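Local coordinates for protein methyltransferase 1 (Methanosarcina barkeri, PDB 2I2X) that catalyses the zinc-dependent transfer of the methyl group of methanol to the cob(I)amide bound to its partner MtaC in methanogenesis, at residues E16-V21 against K347-L352; M304-C309 against L370-A375; C400-E405 against D424-L429; D360-P365 against A409-L414. All blocks are in the same frame, centred on the assembly; numbering follows the deposited sequence.

Overall arrangement
From the N terminus, contact 1 opens first: 16-21 meets 347-352 only after the barrel strands and helices have intervened, closing the longest loop. Inside that loop lies 304-309, which runs on to 370-375 in contact 2, so the two cross, and they meet where G20 N lies 2.8 Å from C307 O. The segment 360-365 starts within contact 2 and reaches 409-414 beyond it, making contact 4 cross contact 2, with R361 salt-bridged to D373. Contact 3, 400-405 with 424-429, crosses contact 4 in turn and packs on it through I404. No pair nests. The chain of crossings ties the N-terminal loop and the barrel to the C-terminal helices.

Contact 1: residues E16-V21 against K347-L352; sequences EMTFGV and KNDKVL
D349, in the first turn of helix 349-361, meets both T18 and F19. Its carboxylate accepts a hydrogen bond from the T18 hydroxyl, with OG1 of T18 modelled 2.5 Å from OD2 of D349; this is very short, so the pairing is more secure than the length. The two side chains cross at about a right angle. CG2 of T18 lies 3.5 Å from the same OD2 of D349, so the oxygen also touches the methyl. D349 also offers its methylene to the F19 ring: CB of D349 is 3.6 Å from CE2 of F19, and the ring and carboxylate planes stand 70° apart. The carbonyl O of D349 lies 3.7 Å from CZ of F19. Next along the helix, K350 runs out as an extended chain past T18, with CG of K350 4.4 Å from OG1 of T18, and its amine forms a salt bridge with D15. Three residues on from D349, L352 brings CD2 to 3.8 Å from CZ of F19. That leucine has CG anti to the backbone N (chi1 178°), which carries CD2 to the ring; L352 also packs on L352 of the second subunit. F19 is further enclosed by M340 and L344 of helix 325-345. The chemistry is that of a buried hydroxyl paired with a carboxylate beside a buried aromatic ring: the threonine probably donates its proton to D349, and the negative charge, placed at the helix N terminus, is probably favoured by the helix dipole.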
loop_
_atom_site.group_PDB
_atom_site.type_symbol
_atom_site.label_atom_id
_atom_site.label_comp_id
_atom_site.label_asym_id
_atom_site.label_seq_id
_atom_site.Cartn_x
_atom_site.Cartn_y
_atom_site.Cartn_z
ATOM N N GLU A 16 -30.868 -10.233 -6.241
ATOM C CA GLU A 16 -30.304 -11.522 -6.652
ATOM C C GLU A 16 -28.790 -11.411 -6.858
ATOM O O GLU A 16 -28.070 -12.439 -6.918
ATOM C CB GLU A 16 -30.927 -11.992 -7.989
ATOM C CG GLU A 16 -32.165 -12.871 -7.882
ATOM C CD GLU A 16 -32.847 -13.196 -9.240
ATOM O OE1 GLU A 16 -32.347 -12.811 -10.340
ATOM O OE2 GLU A 16 -33.924 -13.859 -9.188
ATOM N N MET A 17 -28.319 -10.177 -7.029
ATOM C CA MET A 17 -26.899 -9.926 -7.224
ATOM C C MET A 17 -26.085 -10.022 -5.910
ATOM O O MET A 17 -26.520 -9.582 -4.824
ATOM C CB MET A 17 -26.696 -8.574 -7.882
ATOM C CG MET A 17 -27.351 -8.461 -9.281
ATOM S SD MET A 17 -27.156 -6.808 -9.969
ATOM C CE MET A 17 -25.506 -7.013 -10.581
ATOM N N THR A 18 -24.907 -10.613 -6.032
ATOM C CA THR A 18 -24.024 -10.749 -4.918
ATOM C C THR A 18 -22.585 -10.811 -5.431
ATOM O O THR A 18 -22.348 -10.893 -6.656
ATOM C CB THR A 18 -24.404 -11.971 -4.027
ATOM O OG1 THR A 18 -23.903 -11.761 -2.710
ATOM C CG2 THR A 18 -23.841 -13.291 -4.567
ATOM N N PHE A 19 -21.628 -10.770 -4.495
ATOM C CA PHE A 19 -20.227 -10.879 -4.874
ATOM C C PHE A 19 -19.757 -12.348 -5.009
ATOM O O PHE A 19 -20.346 -13.248 -4.396
ATOM C CB PHE A 19 -19.357 -10.055 -3.938
ATOM C CG PHE A 19 -19.583 -10.329 -2.450
ATOM C CD1 PHE A 19 -20.011 -9.312 -1.608
ATOM C CD2 PHE A 19 -19.291 -11.572 -1.899
ATOM C CE1 PHE A 19 -20.182 -9.541 -0.220
ATOM C CE2 PHE A 19 -19.462 -11.811 -0.549
ATOM C CZ PHE A 19 -19.908 -10.792 0.316
ATOM N N GLY A 20 -18.751 -12.590 -5.847
ATOM C CA GLY A 20 -18.201 -13.930 -6.053
ATOM C C GLY A 20 -19.094 -14.925 -6.780
ATOM O O GLY A 20 -18.703 -16.090 -7.062
ATOM N N VAL A 21 -20.318 -14.496 -7.063
ATOM C CA VAL A 21 -21.129 -15.304 -7.953
ATOM C C VAL A 21 -21.718 -14.548 -9.127
ATOM O O VAL A 21 -22.221 -13.429 -9.024
ATOM C CB VAL A 21 -22.161 -16.303 -7.207
ATOM C CG1 VAL A 21 -22.156 -16.145 -5.713
ATOM C CG2 VAL A 21 -23.557 -16.273 -7.808
ATOM N N LYS A 347 -23.379 -18.027 4.294
ATOM C CA LYS A 347 -24.670 -17.487 3.845
ATOM C C LYS A 347 -24.895 -16.085 4.427
ATOM O O LYS A 347 -26.014 -15.739 4.804
ATOM C CB LYS A 347 -25.856 -18.396 4.253
ATOM C CG LYS A 347 -26.194 -19.554 3.296
ATOM C CD LYS A 347 -25.154 -20.639 3.263
ATOM C CE LYS A 347 -25.218 -21.475 1.953
ATOM N NZ LYS A 347 -26.486 -22.300 1.722
ATOM N N ASN A 348 -23.834 -15.299 4.545
ATOM C CA ASN A 348 -23.999 -13.969 5.083
ATOM C C ASN A 348 -23.581 -12.966 4.062
ATOM O O ASN A 348 -23.448 -11.789 4.382
ATOM C CB ASN A 348 -23.207 -13.766 6.386
ATOM C CG ASN A 348 -23.835 -14.472 7.572
ATOM O OD1 ASN A 348 -23.271 -15.431 8.104
ATOM N ND2 ASN A 348 -24.994 -13.987 8.010
ATOM N N ASP A 349 -23.379 -13.419 2.825
ATOM C CA ASP A 349 -22.961 -12.502 1.760
ATOM C C ASP A 349 -23.909 -11.307 1.514
ATOM O O ASP A 349 -23.444 -10.173 1.300
ATOM C CB ASP A 349 -22.651 -13.237 0.475
ATOM C CG ASP A 349 -23.831 -14.031 -0.045
ATOM O OD1 ASP A 349 -24.239 -15.047 0.589
ATOM O OD2 ASP A 349 -24.339 -13.631 -1.115
ATOM N N LYS A 350 -25.217 -11.522 1.579
ATOM C CA LYS A 350 -26.118 -10.428 1.226
ATOM C C LYS A 350 -26.083 -9.258 2.188
ATOM O O LYS A 350 -26.149 -8.112 1.740
ATOM C CB LYS A 350 -27.533 -10.916 0.966
ATOM C CG LYS A 350 -27.655 -11.600 -0.407
ATOM C CD LYS A 350 -29.080 -12.013 -0.662
ATOM C CE LYS A 350 -29.230 -12.636 -2.023
ATOM N NZ LYS A 350 -30.703 -12.873 -2.210
ATOM N N VAL A 351 -25.937 -9.533 3.488
ATOM C CA VAL A 351 -25.874 -8.467 4.480
ATOM C C VAL A 351 -24.551 -7.714 4.334
ATOM O O VAL A 351 -24.494 -6.498 4.495
ATOM C CB VAL A 351 -26.054 -8.986 5.952
ATOM C CG1 VAL A 351 -24.969 -9.954 6.311
ATOM C CG2 VAL A 351 -26.022 -7.828 6.977
ATOM N N LEU A 352 -23.485 -8.444 4.023
ATOM C CA LEU A 352 -22.180 -7.823 3.880
ATOM C C LEU A 352 -22.194 -6.978 2.627
ATOM O O LEU A 352 -21.781 -5.809 2.662
ATOM C CB LEU A 352 -21.042 -8.865 3.887
ATOM C CG LEU A 352 -19.622 -8.300 3.704
ATOM C CD1 LEU A 352 -19.303 -7.270 4.792
ATOM C CD2 LEU A 352 -18.583 -9.400 3.638
#

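Contact 2: residues M304-C309 against L370-A375; sequences MQCCDC and LAYDNA
The start of helix 372-383 is held by a glutamine amide: the side chain of Q305, from the loop leading into strand 309-311, grips the backbone on both sides of A371. Its NE2 donates to the carbonyl O of L370 at 2.9 Å, the N-H...O angle being 157° and the acceptor lying close to the amide plane of Q305. Its OE1 accepts from N of Y372, also at 2.9 Å, but this bond is more bent, and the donor stands above the carbonyl plane rather than on a lone pair. The amide therefore spans the turn before the helix much as a neighbouring peptide group would, and two bonds fix its rotation. OE1 of Q305 also lies in the plane of the Y372 ring at its edge, 3.3 Å from CD1, with amide and ring planes at 90°. C306 adds its sulfur, SG being 4.0 Å from CB of Y372 and 5.2 Å from the ring centroid, an oblique sulfur-aromatic contact. At its far end, the OH of Y372 bonds to D354. The arrangement is that of a side-chain amide bridging the backbone around a helix N-cap position, here A371, and it joins a strand-connecting loop of the TIM barrel to the C-terminal helical region.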
loop_
_atom_site.group_PDB
_atom_site.type_symbol
_atom_site.label_atom_id
_atom_site.label_comp_id
_atom_site.label_asym_id
_atom_site.label_seq_id
_atom_site.Cartn_x
_atom_site.Cartn_y
_atom_site.Cartn_z
ATOM N N MET A 304 -17.336 -3.373 -3.921
ATOM C CA MET A 304 -17.096 -4.785 -3.625
ATOM C C MET A 304 -18.428 -5.527 -3.661
ATOM O O MET A 304 -18.469 -6.770 -3.780
ATOM C CB MET A 304 -16.453 -4.995 -2.227
ATOM C CG MET A 304 -14.965 -4.626 -2.076
ATOM S SD MET A 304 -14.115 -4.979 -0.479
ATOM C CE MET A 304 -14.856 -3.665 0.442
ATOM N N GLN A 305 -19.506 -4.748 -3.572
ATOM C CA GLN A 305 -20.850 -5.242 -3.295
ATOM C C GLN A 305 -21.200 -6.469 -4.147
ATOM O O GLN A 305 -21.908 -7.359 -3.693
ATOM C CB GLN A 305 -21.858 -4.110 -3.527
ATOM C CG GLN A 305 -21.995 -3.722 -5.017
ATOM C CD GLN A 305 -22.660 -2.381 -5.265
ATOM O OE1 GLN A 305 -23.508 -1.921 -4.504
ATOM N NE2 GLN A 305 -22.291 -1.759 -6.372
ATOM N N CYS A 306 -20.727 -6.476 -5.397
ATOM C CA CYS A 306 -20.971 -7.568 -6.310
ATOM C C CYS A 306 -19.763 -7.909 -7.166
ATOM O O CYS A 306 -19.932 -8.458 -8.243
ATOM C CB CYS A 306 -22.155 -7.268 -7.219
ATOM S SG CYS A 306 -23.714 -6.913 -6.369
ATOM N N CYS A 307 -18.553 -7.611 -6.719
ATOM C CA CYS A 307 -17.393 -7.940 -7.525
ATOM C C CYS A 307 -17.187 -9.449 -7.608
ATOM O O CYS A 307 -17.641 -10.175 -6.757
ATOM C CB CYS A 307 -16.136 -7.284 -6.965
ATOM S SG CYS A 307 -15.633 -7.941 -5.348
ATOM N N ASP A 308 -16.481 -9.904 -8.638
ATOM C CA ASP A 308 -16.046 -11.285 -8.716
ATOM C C ASP A 308 -14.547 -11.354 -8.503
ATOM O O ASP A 308 -14.044 -12.286 -7.847
ATOM C CB ASP A 308 -16.466 -11.920 -10.039
ATOM C CG ASP A 308 -17.993 -11.919 -10.213
ATOM O OD1 ASP A 308 -18.647 -12.908 -9.782
ATOM O OD2 ASP A 308 -18.543 -10.914 -10.746
ATOM N N CYS A 309 -13.830 -10.367 -9.041
ATOM C CA CYS A 309 -12.394 -10.220 -8.763
ATOM C C CYS A 309 -12.138 -8.832 -8.205
ATOM O O CYS A 309 -12.927 -7.915 -8.431
ATOM C CB CYS A 309 -11.550 -10.527 -10.002
ATOM S SG CYS A 309 -12.134 -12.041 -10.843
ATOM N N LEU A 370 -23.943 4.040 -8.402
ATOM C CA LEU A 370 -23.283 2.771 -8.625
ATOM C C LEU A 370 -23.734 1.714 -7.632
ATOM O O LEU A 370 -23.417 0.532 -7.799
ATOM C CB LEU A 370 -21.771 2.968 -8.557
ATOM C CG LEU A 370 -20.953 2.876 -9.851
ATOM C CD1 LEU A 370 -21.780 2.973 -11.063
ATOM C CD2 LEU A 370 -19.849 3.855 -9.859
ATOM N N ALA A 371 -24.480 2.135 -6.606
ATOM C CA ALA A 371 -25.102 1.202 -5.645
ATOM C C ALA A 371 -25.980 0.161 -6.380
ATOM O O ALA A 371 -26.765 0.514 -7.241
ATOM C CB ALA A 371 -25.903 1.964 -4.621
ATOM N N TYR A 372 -25.807 -1.117 -6.060
ATOM C CA TYR A 372 -26.292 -2.192 -6.915
ATOM C C TYR A 372 -27.787 -2.078 -7.231
ATOM O O TYR A 372 -28.200 -2.461 -8.325
ATOM C CB TYR A 372 -25.923 -3.583 -6.356
ATOM C CG TYR A 372 -26.737 -3.972 -5.138
ATOM C CD1 TYR A 372 -26.328 -3.594 -3.855
ATOM C CD2 TYR A 372 -27.958 -4.681 -5.275
ATOM C CE1 TYR A 372 -27.102 -3.927 -2.733
ATOM C CE2 TYR A 372 -28.741 -5.007 -4.162
ATOM C CZ TYR A 372 -28.312 -4.633 -2.891
ATOM O OH TYR A 372 -29.086 -4.946 -1.778
ATOM N N ASP A 373 -28.605 -1.565 -6.320
ATOM C CA ASP A 373 -30.018 -1.354 -6.682
ATOM C C ASP A 373 -30.199 -0.295 -7.771
ATOM O O ASP A 373 -31.010 -0.486 -8.687
ATOM C CB ASP A 373 -30.916 -1.046 -5.484
ATOM C CG ASP A 373 -30.466 0.169 -4.740
ATOM O OD1 ASP A 373 -29.230 0.379 -4.720
ATOM O OD2 ASP A 373 -31.315 0.919 -4.175
ATOM N N ASN A 374 -29.474 0.815 -7.657
ATOM C CA ASN A 374 -29.487 1.868 -8.665
ATOM C C ASN A 374 -28.791 1.443 -9.965
ATOM O O ASN A 374 -29.251 1.770 -11.074
ATOM C CB ASN A 374 -28.885 3.155 -8.106
ATOM C CG ASN A 374 -29.737 3.739 -6.999
ATOM O OD1 ASN A 374 -30.964 3.697 -7.098
ATOM N ND2 ASN A 374 -29.102 4.277 -5.923
ATOM N N ALA A 375 -27.685 0.726 -9.832
ATOM C CA ALA A 375 -27.011 0.204 -11.003
ATOM C C ALA A 375 -27.981 -0.674 -11.832
ATOM O O ALA A 375 -28.016 -0.581 -13.073
ATOM C CB ALA A 375 -25.773 -0.565 -10.595
#

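Contact 3: residues C400-E405 against D424-L429; sequences CCNIIE and DAKAAL
C401 on helix 389-409 packs against K426 and L429 of helix 416-430, and the two helices make an antiparallel helical hairpin: the axes of the two short segments approach to 10.4 Å with 150° between their N-to-C directions. SG of C401 lies 3.9 Å from CB of K426 and 4.0 Å from CD1 of L429, so the thiol sits between the lysine root and the leucine branch. Its first torsion, chi1 -66°, puts SG beside the backbone N, where it meets both of these carbons. The CB of C401 also rests on the lysine methylenes. L422 of helix 416-430 and I245 of helix 240-259 also touch C401. N402 comes across K426 at about a right angle, with its OD1 3.6 Å from NZ of K426. E405, one turn on from C401, also crosses the lysine at about a right angle and forms a long salt bridge, OE2 of E405 to NZ of K426 at 3.6 Å. The lysine, CG anti to its backbone N, runs extended across C401 and then bends at chi3 and chi4, bringing NZ near both N402 and E405; a second, weak ion pair goes to E430. With an alanine here instead of K426, E405 would probably lose its long salt bridge and the C401 methylene its cover. The glutamate's other oxygen, OE1 of E405, lies against the lysine chain, 3.1 Å from CD of K426.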
loop_
_atom_site.group_PDB
_atom_site.type_symbol
_atom_site.label_atom_id
_atom_site.label_comp_id
_atom_site.label_asym_id
_atom_site.label_seq_id
_atom_site.Cartn_x
_atom_site.Cartn_y
_atom_site.Cartn_z
ATOM N N CYS A 400 -30.009 8.133 -14.861
ATOM C CA CYS A 400 -29.019 8.522 -13.880
ATOM C C CYS A 400 -29.447 9.822 -13.189
ATOM O O CYS A 400 -29.451 9.898 -11.947
ATOM C CB CYS A 400 -27.629 8.658 -14.540
ATOM S SG CYS A 400 -26.333 9.388 -13.470
ATOM N N CYS A 401 -29.779 10.830 -13.990
ATOM C CA CYS A 401 -30.298 12.119 -13.483
ATOM C C CYS A 401 -31.489 11.932 -12.552
ATOM O O CYS A 401 -31.533 12.551 -11.460
ATOM C CB CYS A 401 -30.676 13.079 -14.620
ATOM S SG CYS A 401 -29.272 13.642 -15.630
ATOM N N ASN A 402 -32.434 11.075 -12.961
ATOM C CA ASN A 402 -33.584 10.744 -12.113
ATOM C C ASN A 402 -33.159 10.157 -10.783
ATOM O O ASN A 402 -33.655 10.565 -9.725
ATOM C CB ASN A 402 -34.540 9.784 -12.820
ATOM C CG ASN A 402 -35.216 10.423 -14.037
ATOM O OD1 ASN A 402 -35.359 11.661 -14.123
ATOM N ND2 ASN A 402 -35.632 9.579 -14.982
ATOM N N ILE A 403 -32.220 9.214 -10.852
ATOM C CA ILE A 403 -31.725 8.537 -9.679
ATOM C C ILE A 403 -31.077 9.496 -8.694
ATOM O O ILE A 403 -31.449 9.486 -7.519
ATOM C CB ILE A 403 -30.794 7.361 -10.035
ATOM C CG1 ILE A 403 -31.647 6.230 -10.618
ATOM C CG2 ILE A 403 -30.021 6.897 -8.769
ATOM C CD1 ILE A 403 -30.894 5.244 -11.419
ATOM N N ILE A 404 -30.155 10.339 -9.174
ATOM C CA ILE A 404 -29.475 11.320 -8.302
ATOM C C ILE A 404 -30.499 12.296 -7.701
ATOM O O ILE A 404 -30.410 12.653 -6.532
ATOM C CB ILE A 404 -28.351 12.117 -9.047
ATOM C CG1 ILE A 404 -27.287 11.205 -9.668
ATOM C CG2 ILE A 404 -27.725 13.198 -8.138
ATOM C CD1 ILE A 404 -26.702 10.154 -8.711
ATOM N N GLU A 405 -31.480 12.704 -8.495
ATOM C CA GLU A 405 -32.528 13.605 -8.028
ATOM C C GLU A 405 -33.330 13.004 -6.894
ATOM O O GLU A 405 -33.629 13.700 -5.912
ATOM C CB GLU A 405 -33.480 14.013 -9.177
ATOM C CG GLU A 405 -33.078 15.276 -9.874
ATOM C CD GLU A 405 -33.758 15.521 -11.246
ATOM O OE1 GLU A 405 -33.207 16.340 -12.009
ATOM O OE2 GLU A 405 -34.810 14.939 -11.585
ATOM N N ASP A 424 -28.928 21.342 -15.295
ATOM C CA ASP A 424 -28.539 21.781 -16.623
ATOM C C ASP A 424 -28.325 20.577 -17.526
ATOM O O ASP A 424 -28.806 20.578 -18.674
ATOM C CB ASP A 424 -27.273 22.653 -16.573
ATOM C CG ASP A 424 -27.510 24.030 -15.910
ATOM O OD1 ASP A 424 -28.662 24.374 -15.528
ATOM O OD2 ASP A 424 -26.522 24.789 -15.779
ATOM N N ALA A 425 -27.666 19.533 -17.008
ATOM C CA ALA A 425 -27.385 18.350 -17.819
ATOM C C ALA A 425 -28.647 17.579 -18.153
ATOM O O ALA A 425 -28.800 17.087 -19.292
ATOM C CB ALA A 425 -26.349 17.442 -17.181
ATOM N N LYS A 426 -29.563 17.491 -17.191
ATOM C CA LYS A 426 -30.815 16.789 -17.455
ATOM C C LYS A 426 -31.610 17.493 -18.582
ATOM O O LYS A 426 -32.095 16.837 -19.526
ATOM C CB LYS A 426 -31.647 16.636 -16.178
ATOM C CG LYS A 426 -32.959 15.865 -16.354
ATOM C CD LYS A 426 -33.594 15.706 -15.009
ATOM C CE LYS A 426 -35.002 16.264 -14.901
ATOM N NZ LYS A 426 -35.979 15.148 -14.999
ATOM N N ALA A 427 -31.694 18.827 -18.507
ATOM C CA ALA A 427 -32.409 19.601 -19.530
ATOM C C ALA A 427 -31.764 19.444 -20.911
ATOM O O ALA A 427 -32.476 19.301 -21.904
ATOM C CB ALA A 427 -32.553 21.088 -19.126
ATOM N N ALA A 428 -30.428 19.443 -20.965
ATOM C CA ALA A 428 -29.704 19.245 -22.235
ATOM C C ALA A 428 -29.926 17.866 -22.814
ATOM O O ALA A 428 -30.042 17.726 -24.027
ATOM C CB ALA A 428 -28.210 19.503 -22.076
ATOM N N LEU A 429 -29.996 16.841 -21.966
ATOM C CA LEU A 429 -30.260 15.484 -22.448
ATOM C C LEU A 429 -31.699 15.340 -22.902
ATOM O O LEU A 429 -31.988 14.584 -23.841
ATOM C CB LEU A 429 -29.966 14.427 -21.385
ATOM C CG LEU A 429 -28.513 14.216 -20.947
ATOM C CD1 LEU A 429 -28.505 13.670 -19.517
ATOM C CD2 LEU A 429 -27.802 13.289 -21.918
#

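Contact 4: residues D360-P365 against A409-L414; sequences DRYRDP and AGKLEL
L412 fills the apolar centre, its CD1 reaching over the backbone turn of 362-365: it lies 3.9 Å from the carbonyl O of Y362 and 4.2 Å from C of D364. With CG opposite the backbone N (chi1 -177°), the leucine is directed into this turn. Beside it, CD2 of L414 sits 4.0 Å from CD of P365, a pairing in which the side chains cross at a slant. Y362 closes the other side, with its CD1 4.3 Å from CB of L412 and its CE1 3.7 Å from CB of K411; one face of the ring is covered by CG of R361, 3.8 Å above its centre. Further out, two waters link the segments. One donates to the carbonyl O of Y362 and accepts from N of E413; the other accepts from N of K411 and gives the phenol OH a weak bond. NZ of K411 makes a weak bond, 3.4 Å, to OH of Y362; both groups have a stronger partner in D3 of a neighbouring chain, probably MtaC. A phenylalanine in place of Y362 would probably leave that aspartate short of a donor and take from the water at K411 its weak bond to the phenol. Around the contact, I404 of helix 389-409 lies against P365, L412 and L414, T241 of helix 240-259 covers P365 and L414, and Y368 of helix 365-368 borders Y362 and L412.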
loop_
_atom_site.group_PDB
_atom_site.type_symbol
_atom_site.label_atom_id
_atom_site.label_comp_id
_atom_site.label_asym_id
_atom_site.label_seq_id
_atom_site.Cartn_x
_atom_site.Cartn_y
_atom_site.Cartn_z
ATOM N N ASP A 360 -20.903 3.693 1.340
ATOM C CA ASP A 360 -20.536 4.740 0.413
ATOM C C ASP A 360 -21.723 5.341 -0.319
ATOM O O ASP A 360 -21.547 6.350 -0.983
ATOM C CB ASP A 360 -19.530 4.198 -0.605
ATOM C CG ASP A 360 -18.221 3.769 0.040
ATOM O OD1 ASP A 360 -17.880 4.334 1.085
ATOM O OD2 ASP A 360 -17.517 2.886 -0.505
ATOM N N ARG A 361 -22.917 4.745 -0.194
ATOM C CA ARG A 361 -24.093 5.249 -0.894
ATOM C C ARG A 361 -24.237 6.784 -0.820
ATOM O O ARG A 361 -24.685 7.404 -1.812
ATOM C CB ARG A 361 -25.422 4.539 -0.456
ATOM C CG ARG A 361 -26.711 5.313 -0.915
ATOM C CD ARG A 361 -28.081 4.684 -0.532
ATOM N NE ARG A 361 -28.169 3.498 -1.325
ATOM C CZ ARG A 361 -29.088 3.182 -2.221
ATOM N NH1 ARG A 361 -30.150 3.939 -2.450
ATOM N NH2 ARG A 361 -28.917 2.030 -2.857
ATOM N N TYR A 362 -23.873 7.388 0.323
ATOM C CA TYR A 362 -24.125 8.832 0.510
ATOM C C TYR A 362 -22.875 9.706 0.378
ATOM O O TYR A 362 -22.939 10.950 0.494
ATOM C CB TYR A 362 -24.893 9.119 1.823
ATOM C CG TYR A 362 -26.276 8.472 1.841
ATOM C CD1 TYR A 362 -27.318 8.958 1.030
ATOM C CD2 TYR A 362 -26.531 7.344 2.635
ATOM C CE1 TYR A 362 -28.581 8.344 1.028
ATOM C CE2 TYR A 362 -27.779 6.723 2.635
ATOM C CZ TYR A 362 -28.806 7.233 1.846
ATOM O OH TYR A 362 -30.035 6.607 1.857
ATOM N N ARG A 363 -21.749 9.053 0.110
ATOM C CA ARG A 363 -20.509 9.758 -0.015
ATOM C C ARG A 363 -20.485 10.758 -1.173
ATOM O O ARG A 363 -19.859 11.805 -1.031
ATOM C CB ARG A 363 -19.346 8.781 -0.148
ATOM C CG ARG A 363 -18.000 9.274 0.450
ATOM C CD ARG A 363 -16.981 8.122 0.424
ATOM N NE ARG A 363 -17.325 7.203 1.494
ATOM C CZ ARG A 363 -17.001 7.383 2.777
ATOM N NH1 ARG A 363 -16.315 8.460 3.183
ATOM N NH2 ARG A 363 -17.412 6.507 3.660
ATOM N N ASP A 364 -21.153 10.446 -2.297
ATOM C CA ASP A 364 -21.019 11.216 -3.545
ATOM C C ASP A 364 -22.045 10.716 -4.563
ATOM O O ASP A 364 -22.418 9.545 -4.526
ATOM C CB ASP A 364 -19.635 10.994 -4.132
ATOM C CG ASP A 364 -19.221 12.072 -5.116
ATOM O OD1 ASP A 364 -19.349 11.819 -6.333
ATOM O OD2 ASP A 364 -18.775 13.174 -4.688
ATOM N N PRO A 365 -22.508 11.593 -5.484
ATOM C CA PRO A 365 -23.420 11.054 -6.492
ATOM C C PRO A 365 -22.796 9.961 -7.349
ATOM O O PRO A 365 -23.512 9.078 -7.835
ATOM C CB PRO A 365 -23.801 12.294 -7.330
ATOM C CG PRO A 365 -22.768 13.286 -7.052
ATOM C CD PRO A 365 -22.322 13.056 -5.652
ATOM N N ALA A 409 -33.412 14.304 -2.969
ATOM C CA ALA A 409 -34.623 14.614 -2.230
ATOM C C ALA A 409 -34.677 13.787 -0.940
ATOM O O ALA A 409 -35.410 14.115 -0.017
ATOM C CB ALA A 409 -35.866 14.337 -3.106
ATOM N N GLY A 410 -33.911 12.703 -0.896
ATOM C CA GLY A 410 -33.743 11.915 0.323
ATOM C C GLY A 410 -32.545 12.434 1.070
ATOM O O GLY A 410 -32.453 13.632 1.345
ATOM N N LYS A 411 -31.587 11.550 1.345
ATOM C CA LYS A 411 -30.487 11.874 2.265
ATOM C C LYS A 411 -29.153 12.237 1.594
ATOM O O LYS A 411 -28.199 12.683 2.285
ATOM C CB LYS A 411 -30.295 10.734 3.256
ATOM C CG LYS A 411 -31.390 10.647 4.292
ATOM C CD LYS A 411 -30.963 9.819 5.489
ATOM C CE LYS A 411 -30.936 8.327 5.215
ATOM N NZ LYS A 411 -32.063 7.813 4.361
ATOM N N LEU A 412 -29.081 12.044 0.272
ATOM C CA LEU A 412 -27.912 12.463 -0.513
ATOM C C LEU A 412 -27.811 13.988 -0.456
ATOM O O LEU A 412 -28.722 14.693 -0.887
ATOM C CB LEU A 412 -28.019 11.991 -1.980
ATOM C CG LEU A 412 -26.833 12.286 -2.920
ATOM C CD1 LEU A 412 -25.508 11.662 -2.417
ATOM C CD2 LEU A 412 -27.103 11.885 -4.366
ATOM N N GLU A 413 -26.704 14.478 0.085
ATOM C CA GLU A 413 -26.515 15.884 0.356
ATOM C C GLU A 413 -25.624 16.493 -0.741
ATOM O O GLU A 413 -24.388 16.373 -0.712
ATOM C CB GLU A 413 -25.881 16.002 1.740
ATOM C CG GLU A 413 -25.894 17.365 2.391
ATOM C CD GLU A 413 -24.959 17.446 3.597
ATOM O OE1 GLU A 413 -23.982 16.660 3.710
ATOM O OE2 GLU A 413 -25.189 18.313 4.459
ATOM N N LEU A 414 -26.257 17.141 -1.723
ATOM C CA LEU A 414 -25.530 17.756 -2.828
ATOM C C LEU A 414 -25.333 19.219 -2.532
ATOM O O LEU A 414 -26.212 19.838 -1.937
ATOM C CB LEU A 414 -26.328 17.629 -4.121
ATOM C CG LEU A 414 -26.721 16.260 -4.657
ATOM C CD1 LEU A 414 -27.266 16.458 -6.063
ATOM C CD2 LEU A 414 -25.496 15.298 -4.648
HETATM O O HOH W 1 -32.333 8.836 0.921
HETATM O O HOH W 2 -24.999 12.548 1.408
#